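Local coordinates for protein MgGH51 (PDB 6ZPV) that hydrolyses alpha-L-arabinofuranosidic bonds as a fungal family GH51 glycosidase, probably releasing terminal arabinofuranose from arabinose-containing polysaccharides, at residues F451-Q455 with E585-P591; V580-P584 with I597-T601. All blocks are in the same frame, centred on the assembly; numbering follows the deposited sequence.

Interaction 1 of 2, residues F451-Q455 with E585-P591. With NAG (2-acetamido-2-deoxy-beta-D-glucopyranose), chain C.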
ATOM      1  N   PHE A 451      16.239   6.118   2.511  1.00 12.02           N
ATOM      2  CA  PHE A 451      15.624   5.765   1.231  1.00 12.10           C
ATOM      3  C   PHE A 451      16.442   4.614   0.662  1.00 12.05           C
ATOM      4  O   PHE A 451      17.625   4.478   0.971  1.00 12.79           O
ATOM      5  CB  PHE A 451      15.673   6.965   0.258  1.00 13.23           C
ATOM      6  CG  PHE A 451      14.836   8.140   0.677  1.00 12.52           C
ATOM      7  CD1 PHE A 451      13.466   8.126   0.468  1.00 13.06           C
ATOM      8  CD2 PHE A 451      15.406   9.238   1.296  1.00 13.50           C
ATOM      9  CE1 PHE A 451      12.653   9.161   0.897  1.00 13.60           C
ATOM     10  CE2 PHE A 451      14.620  10.297   1.731  1.00 15.70           C
ATOM     11  CZ  PHE A 451      13.240  10.262   1.474  1.00 14.12           C
ATOM     12  N   PRO A 452      15.846   3.799  -0.209  1.00 11.72           N
ATOM     13  CA  PRO A 452      16.630   2.777  -0.890  1.00 11.93           C
ATOM     14  C   PRO A 452      17.822   3.439  -1.605  1.00 12.09           C
ATOM     15  O   PRO A 452      17.734   4.591  -2.059  1.00 12.63           O
ATOM     16  CB  PRO A 452      15.640   2.167  -1.884  1.00 11.19           C
ATOM     17  CG  PRO A 452      14.271   2.413  -1.245  1.00 11.62           C
ATOM     18  CD  PRO A 452      14.432   3.804  -0.619  1.00 11.65           C
ATOM     19  N   THR A 453      18.899   2.701  -1.742  1.00 11.97           N
ATOM     20  CA  THR A 453      20.115   3.145  -2.422  1.00 12.88           C
ATOM     21  C   THR A 453      20.387   2.227  -3.618  1.00 11.65           C
ATOM     22  O   THR A 453      19.747   1.194  -3.840  1.00 12.12           O
ATOM     23  CB  THR A 453      21.313   3.156  -1.451  1.00 12.12           C
ATOM     24  OG1 THR A 453      21.489   1.797  -1.026  1.00 13.06           O
ATOM     25  CG2 THR A 453      21.099   4.092  -0.266  1.00 13.39           C
ATOM     26  N   VAL A 454      21.374   2.609  -4.412  1.00 12.53           N
ATOM     27  CA  VAL A 454      21.823   1.707  -5.501  1.00 12.72           C
ATOM     28  C   VAL A 454      22.308   0.404  -4.868  1.00 12.50           C
ATOM     29  O   VAL A 454      22.016  -0.701  -5.349  1.00 13.44           O
ATOM     30  CB  VAL A 454      22.833   2.359  -6.414  1.00 12.68           C
ATOM     31  CG1 VAL A 454      23.229   1.422  -7.538  1.00 14.72           C
ATOM     32  CG2 VAL A 454      22.304   3.657  -7.016  1.00 13.83           C
ATOM     33  N   GLN A 455      23.084   0.515  -3.792  1.00 13.18           N
ATOM     34  CA  GLN A 455      23.585  -0.662  -3.071  1.00 14.26           C
ATOM     35  C   GLN A 455      22.425  -1.579  -2.655  1.00 12.41           C
ATOM     36  O   GLN A 455      22.499  -2.845  -2.803  1.00 12.41           O
ATOM     37  CB  GLN A 455      24.382  -0.200  -1.812  1.00 14.29           C
ATOM     38  CG  GLN A 455      25.155  -1.312  -1.073  1.00 15.07           C
ATOM     39  CD  GLN A 455      25.808  -0.900   0.227  1.00 15.53           C
ATOM     40  OE1 GLN A 455      25.793   0.294   0.563  1.00 16.34           O
ATOM     41  NE2 GLN A 455      26.394  -1.851   0.924  1.00 17.71           N
ATOM     42  N   GLU A 585      27.245   3.905  -5.244  1.00 14.69           N
ATOM     43  CA  GLU A 585      26.790   2.893  -4.261  1.00 15.39           C
ATOM     44  C   GLU A 585      25.682   3.443  -3.343  1.00 14.20           C
ATOM     45  O   GLU A 585      24.666   2.783  -3.155  1.00 14.86           O
ATOM     46  CB  GLU A 585      28.000   2.451  -3.444  1.00 16.90           C
ATOM     47  CG  GLU A 585      27.663   1.343  -2.468  1.00 16.53           C
ATOM     48  CD  GLU A 585      28.818   0.802  -1.693  1.00 18.47           C
ATOM     49  OE1 GLU A 585      29.986   1.244  -1.926  1.00 21.12           O
ATOM     50  OE2 GLU A 585      28.598  -0.212  -0.966  1.00 20.54           O
ATOM     51  N   THR A 586      25.908   4.621  -2.759  1.00 14.70           N
ATOM     52  CA  THR A 586      24.981   5.138  -1.743  1.00 13.95           C
ATOM     53  C   THR A 586      23.986   6.145  -2.334  1.00 14.29           C
ATOM     54  O   THR A 586      23.222   6.744  -1.545  1.00 16.49           O
ATOM     55  CB  THR A 586      25.732   5.775  -0.584  1.00 16.79           C
ATOM     56  OG1 THR A 586      26.447   6.934  -1.019  1.00 18.45           O
ATOM     57  CG2 THR A 586      26.661   4.807   0.103  1.00 18.64           C
ATOM     58  N   ALA A 587      23.907   6.296  -3.650  1.00 14.23           N
ATOM     59  CA  ALA A 587      22.956   7.227  -4.231  1.00 14.39           C
ATOM     60  C   ALA A 587      21.517   6.753  -4.013  1.00 14.32           C
ATOM     61  O   ALA A 587      21.233   5.549  -4.097  1.00 14.18           O
ATOM     62  CB  ALA A 587      23.207   7.447  -5.716  1.00 16.18           C
ATOM     63  N   SER A 588      20.627   7.685  -3.862  1.00 15.55           N
ATOM     64  CA  SER A 588      19.183   7.512  -3.604  0.70 14.89           C
ATOM     65  C   SER A 588      18.393   8.562  -4.381  1.00 14.01           C
ATOM     66  O   SER A 588      18.901   9.662  -4.653  1.00 15.14           O
ATOM     67  CB  SER A 588      18.814   7.739  -2.110  0.70 16.70           C
ATOM     68  OG  SER A 588      19.199   6.731  -1.204  0.70 16.46           O
ATOM     69  N   ASN A 589      17.136   8.262  -4.658  1.00 13.45           N
ATOM     70  CA  ASN A 589      16.150   9.273  -5.070  1.00 13.50           C
ATOM     71  C   ASN A 589      15.507   9.847  -3.817  1.00 13.91           C
ATOM     72  O   ASN A 589      15.058   9.134  -2.942  1.00 13.88           O
ATOM     73  CB  ASN A 589      15.130   8.660  -6.031  1.00 13.13           C
ATOM     74  CG  ASN A 589      15.843   8.264  -7.323  1.00 13.76           C
ATOM     75  OD1 ASN A 589      16.740   9.005  -7.765  1.00 15.36           O
ATOM     76  ND2 ASN A 589      15.430   7.136  -7.912  1.00 14.06           N
ATOM     77  N   THR A 590      15.503  11.180  -3.727  1.00 15.15           N
ATOM     78  CA  THR A 590      15.006  11.884  -2.525  1.00 15.26           C
ATOM     79  C   THR A 590      14.079  12.986  -2.937  1.00 14.87           C
ATOM     80  O   THR A 590      13.945  13.323  -4.104  1.00 16.44           O
ATOM     81  CB  THR A 590      16.188  12.529  -1.780  1.00 17.00           C
ATOM     82  OG1 THR A 590      16.703  13.562  -2.621  1.00 19.54           O
ATOM     83  CG2 THR A 590      17.269  11.546  -1.440  1.00 16.72           C
ATOM     84  N   PRO A 591      13.356  13.611  -1.972  1.00 17.30           N
ATOM     85  CA  PRO A 591      12.457  14.698  -2.360  1.00 19.05           C
ATOM     86  C   PRO A 591      13.211  15.846  -3.056  1.00 20.36           C
ATOM     87  O   PRO A 591      12.654  16.411  -4.016  1.00 22.12           O
ATOM     88  CB  PRO A 591      11.883  15.159  -0.993  1.00 20.50           C
ATOM     89  CG  PRO A 591      11.846  13.869  -0.222  1.00 19.77           C
ATOM     90  CD  PRO A 591      13.128  13.167  -0.575  1.00 17.28           C
TER
HETATM   91  C1  NAG C   2      11.732  20.252   2.501  1.00 32.61           C
HETATM   92  C2  NAG C   2      12.357  20.827   1.233  1.00 31.00           C
HETATM   93  C3  NAG C   2      13.834  21.298   1.425  1.00 41.30           C
HETATM   94  C4  NAG C   2      13.924  22.259   2.607  1.00 56.12           C
HETATM   95  C5  NAG C   2      13.204  21.577   3.804  1.00 47.28           C
HETATM   96  C6  NAG C   2      13.194  22.373   5.087  1.00 49.96           C
HETATM   97  C7  NAG C   2      11.517  19.909  -0.834  1.00 29.11           C
HETATM   98  C8  NAG C   2      11.740  18.815  -1.878  1.00 29.65           C
HETATM   99  N2  NAG C   2      12.329  19.902   0.210  1.00 28.73           N
HETATM  100  O3  NAG C   2      14.407  21.894   0.250  1.00 48.18           O
HETATM  101  O4  NAG C   2      15.334  22.618   2.856  1.00 78.37           O
HETATM  102  O5  NAG C   2      11.798  21.174   3.517  1.00 35.37           O
HETATM  103  O6  NAG C   2      12.214  23.423   4.937  1.00 62.29           O
HETATM  104  O7  NAG C   2      10.681  20.811  -0.974  1.00 35.28           O
HETATM  105  O   HOH W   1      16.045   5.568  -3.963  1.00 12.66           O
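P452 O is gripped by a water that also accepts from N589 N and, in one of the two modelled conformers of S588, by S588 OG at 2.7 Å. In that conformer the hydroxyl stands above the carbonyl plane, 47° out of it, instead of on a lone pair. Next along, the backbone N-H groups of the first helical turn reach the loop: V454 N meets A587 O at 3.0 Å, and Q455 N meets E585 O at 2.8 Å. F451 works the other end of the contact. Its CG turns anti to the carbonyl carbon (chi1 -66°), which leaves N589 O over one ring face and CZ 3.6 Å from P591 CD. P591 also touches an N-acetylglucosamine that is hydrogen-bonded to E592. Q455 and E585 run side by side in extended form, Q455 CD 3.1 Å from E585 OE2. Amide and carboxylate planes are 67° apart, and neither Q455 OE1 nor NE2 bonds to E585 OE2. An alanine in place of Q455 would remove CG and the amide that lie along E585, and would probably leave the carboxylate freer to swing. T453, the N-cap, directs its own side chain to a backbone N beyond the segment while S456 OG bonds T453 N. This reciprocity is consistent with a capping box, to which the loop adds A587 O and E585 O as acceptors for the first two helical N-H groups.

Interaction 2 of 2, residues V580-P584 with I597-T601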
ATOM      1  N   VAL A 580      19.370  -0.473 -17.969  1.00 11.86           N
ATOM      2  CA  VAL A 580      20.400  -0.475 -16.902  0.70 13.11           C
ATOM      3  C   VAL A 580      20.024   0.539 -15.830  1.00 12.17           C
ATOM      4  O   VAL A 580      19.784   1.716 -16.156  1.00 13.87           O
ATOM      5  CB  VAL A 580      21.783  -0.058 -17.458  0.70 13.80           C
ATOM      6  CG1 VAL A 580      22.881  -0.135 -16.420  0.70 16.47           C
ATOM      7  CG2 VAL A 580      22.182  -0.850 -18.663  0.70 14.98           C
ATOM      8  N   LEU A 581      20.045   0.100 -14.598  1.00 11.52           N
ATOM      9  CA  LEU A 581      19.917   0.919 -13.396  1.00 11.67           C
ATOM     10  C   LEU A 581      21.256   0.883 -12.646  1.00 11.89           C
ATOM     11  O   LEU A 581      21.667  -0.217 -12.219  1.00 12.60           O
ATOM     12  CB  LEU A 581      18.801   0.365 -12.525  1.00 12.98           C
ATOM     13  CG  LEU A 581      18.524   1.132 -11.230  1.00 15.26           C
ATOM     14  CD1 LEU A 581      17.758   2.417 -11.523  1.00 16.89           C
ATOM     15  CD2 LEU A 581      17.714   0.229 -10.288  1.00 18.61           C
ATOM     16  N   THR A 582      21.915   2.004 -12.512  1.00 12.15           N
ATOM     17  CA  THR A 582      23.230   2.029 -11.845  1.00 12.94           C
ATOM     18  C   THR A 582      23.505   3.450 -11.350  1.00 13.96           C
ATOM     19  O   THR A 582      22.690   4.353 -11.576  1.00 17.28           O
ATOM     20  CB  THR A 582      24.348   1.513 -12.761  1.00 13.96           C
ATOM     21  OG1 THR A 582      25.557   1.317 -12.035  1.00 14.73           O
ATOM     22  CG2 THR A 582      24.646   2.412 -13.912  1.00 13.96           C
ATOM     23  N   GLY A 583      24.542   3.616 -10.598  1.00 14.17           N
ATOM     24  CA  GLY A 583      24.978   4.896 -10.070  1.00 15.38           C
ATOM     25  C   GLY A 583      25.891   4.646  -8.883  1.00 14.83           C
ATOM     26  O   GLY A 583      26.244   3.505  -8.574  1.00 15.17           O
ATOM     27  N   PRO A 584      26.249   5.723  -8.164  1.00 14.79           N
ATOM     28  CA  PRO A 584      27.081   5.566  -6.979  1.00 15.75           C
ATOM     29  C   PRO A 584      26.401   4.639  -5.985  1.00 13.62           C
ATOM     30  O   PRO A 584      25.179   4.701  -5.789  1.00 15.00           O
ATOM     31  CB  PRO A 584      27.199   7.023  -6.446  1.00 17.48           C
ATOM     32  CG  PRO A 584      26.980   7.896  -7.666  1.00 17.62           C
ATOM     33  CD  PRO A 584      25.946   7.127  -8.491  1.00 16.34           C
ATOM     34  N   ILE A 597      18.592   8.842  -9.856  1.00 15.18           N
ATOM     35  CA  ILE A 597      18.899   7.479 -10.359  1.00 15.10           C
ATOM     36  C   ILE A 597      17.695   6.919 -11.085  1.00 15.64           C
ATOM     37  O   ILE A 597      16.700   6.562 -10.420  1.00 16.70           O
ATOM     38  CB  ILE A 597      19.341   6.534  -9.241  1.00 15.05           C
ATOM     39  CG1 ILE A 597      20.496   7.064  -8.387  1.00 15.18           C
ATOM     40  CG2 ILE A 597      19.660   5.163  -9.791  1.00 16.86           C
ATOM     41  CD1 ILE A 597      21.766   7.275  -9.126  1.00 17.10           C
ATOM     42  N   VAL A 598      17.773   6.869 -12.416  1.00 14.86           N
ATOM     43  CA  VAL A 598      16.703   6.320 -13.258  1.00 15.68           C
ATOM     44  C   VAL A 598      17.312   5.388 -14.283  1.00 15.27           C
ATOM     45  O   VAL A 598      18.477   5.519 -14.668  1.00 15.83           O
ATOM     46  CB  VAL A 598      15.898   7.448 -13.904  1.00 18.50           C
ATOM     47  CG1 VAL A 598      15.244   8.323 -12.826  1.00 18.79           C
ATOM     48  CG2 VAL A 598      16.755   8.238 -14.868  1.00 20.40           C
ATOM     49  N   PRO A 599      16.546   4.396 -14.740  1.00 14.65           N
ATOM     50  CA  PRO A 599      17.089   3.441 -15.695  1.00 15.30           C
ATOM     51  C   PRO A 599      17.335   4.112 -17.057  1.00 15.27           C
ATOM     52  O   PRO A 599      16.624   5.058 -17.428  1.00 18.21           O
ATOM     53  CB  PRO A 599      16.015   2.357 -15.782  1.00 17.57           C
ATOM     54  CG  PRO A 599      14.943   2.722 -14.987  1.00 23.34           C
ATOM     55  CD  PRO A 599      15.205   4.041 -14.286  1.00 15.34           C
ATOM     56  N   LYS A 600      18.262   3.565 -17.804  1.00 13.89           N
ATOM     57  CA  LYS A 600      18.554   3.959 -19.184  1.00 14.58           C
ATOM     58  C   LYS A 600      18.308   2.775 -20.086  1.00 14.93           C
ATOM     59  O   LYS A 600      18.758   1.659 -19.805  1.00 14.24           O
ATOM     60  CB  LYS A 600      20.004   4.447 -19.289  1.00 18.39           C
ATOM     61  CG  LYS A 600      20.381   5.544 -18.274  1.00 30.18           C
ATOM     62  CD  LYS A 600      19.561   6.801 -18.089  1.00 44.15           C
ATOM     63  CE  LYS A 600      20.032   7.745 -16.980  1.00 47.63           C
ATOM     64  NZ  LYS A 600      19.515   9.116 -17.277  1.00 57.32           N
ATOM     65  N   THR A 601      17.604   3.019 -21.184  1.00 15.70           N
ATOM     66  CA  THR A 601      17.248   2.018 -22.181  1.00 14.40           C
ATOM     67  C   THR A 601      17.974   2.284 -23.515  1.00 13.61           C
ATOM     68  O   THR A 601      18.084   3.453 -23.927  1.00 17.61           O
ATOM     69  CB  THR A 601      15.741   1.886 -22.401  1.00 17.04           C
ATOM     70  OG1 THR A 601      15.085   1.617 -21.139  1.00 20.74           O
ATOM     71  CG2 THR A 601      15.367   0.852 -23.438  1.00 19.10           C
TER
HETATM   72  O   HOH W   2      20.816   4.206 -14.163  1.00 21.47           O
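P599 offers CD to L581 CD1 at 4.1 Å and CB to V580 O; with no aromatic residue in this contact, the two prolines supply its only rings. The ring of P584 approaches I597 CD1 with its own CD. The same L581 CD1 packs against I597 CG2 at 3.8 Å, the two side chains crossing at about a right angle. With CG2 anti to the backbone N, I597 lays that methyl near T582 O and sends its other branch to G583 CA, 4.1 Å from I597 CD1; the lack of a side chain at G583 leaves room for CD1 there. V580 and K600 form an antiparallel hydrogen-bonded pair: V580 N to K600 O and K600 N to V580 O are both 2.9 Å, with N-H...O angles of 154° and 163°. P599 then adds a CA-H...O contact, its CA 3.2 Å from V580 O. Beyond the V580-K600 pair a water bridges the segments: it accepts from T582 N at 3.0 Å and lies 2.7 Å from V598 O, to which it probably donates. The setting is the C-terminal beta-sheet domain of this GH51 enzyme. Strand 600-605 is one of the two edge strands of the antiparallel sheet, strand 618-625 flanks 575-582 through backbone bonds between L581 and V619, and helix 507-517 packs against L581, I597 and P599.

Overall arrangement
From the N terminus, segment 451-455 comes first, at the start of helix 454-469, and is separated from 585-591 by 129 residues; interaction 1 closes that long loop. Segment 580-584 runs directly into 585-591, and interaction 2 closes a short loop of 12 residues that contains 585-591. The two contacts therefore cross, since their segments alternate along the chain. Their centres lie 11 Å apart and they touch: N589 OD1 is 2.8 Å from I597 N, a probable hydrogen bond. Together they tie helix 454-469, which precedes strand 474-479 of the parallel eight-stranded barrel sheet, to an edge of the antiparallel sheet, with helix 507-517 touching both.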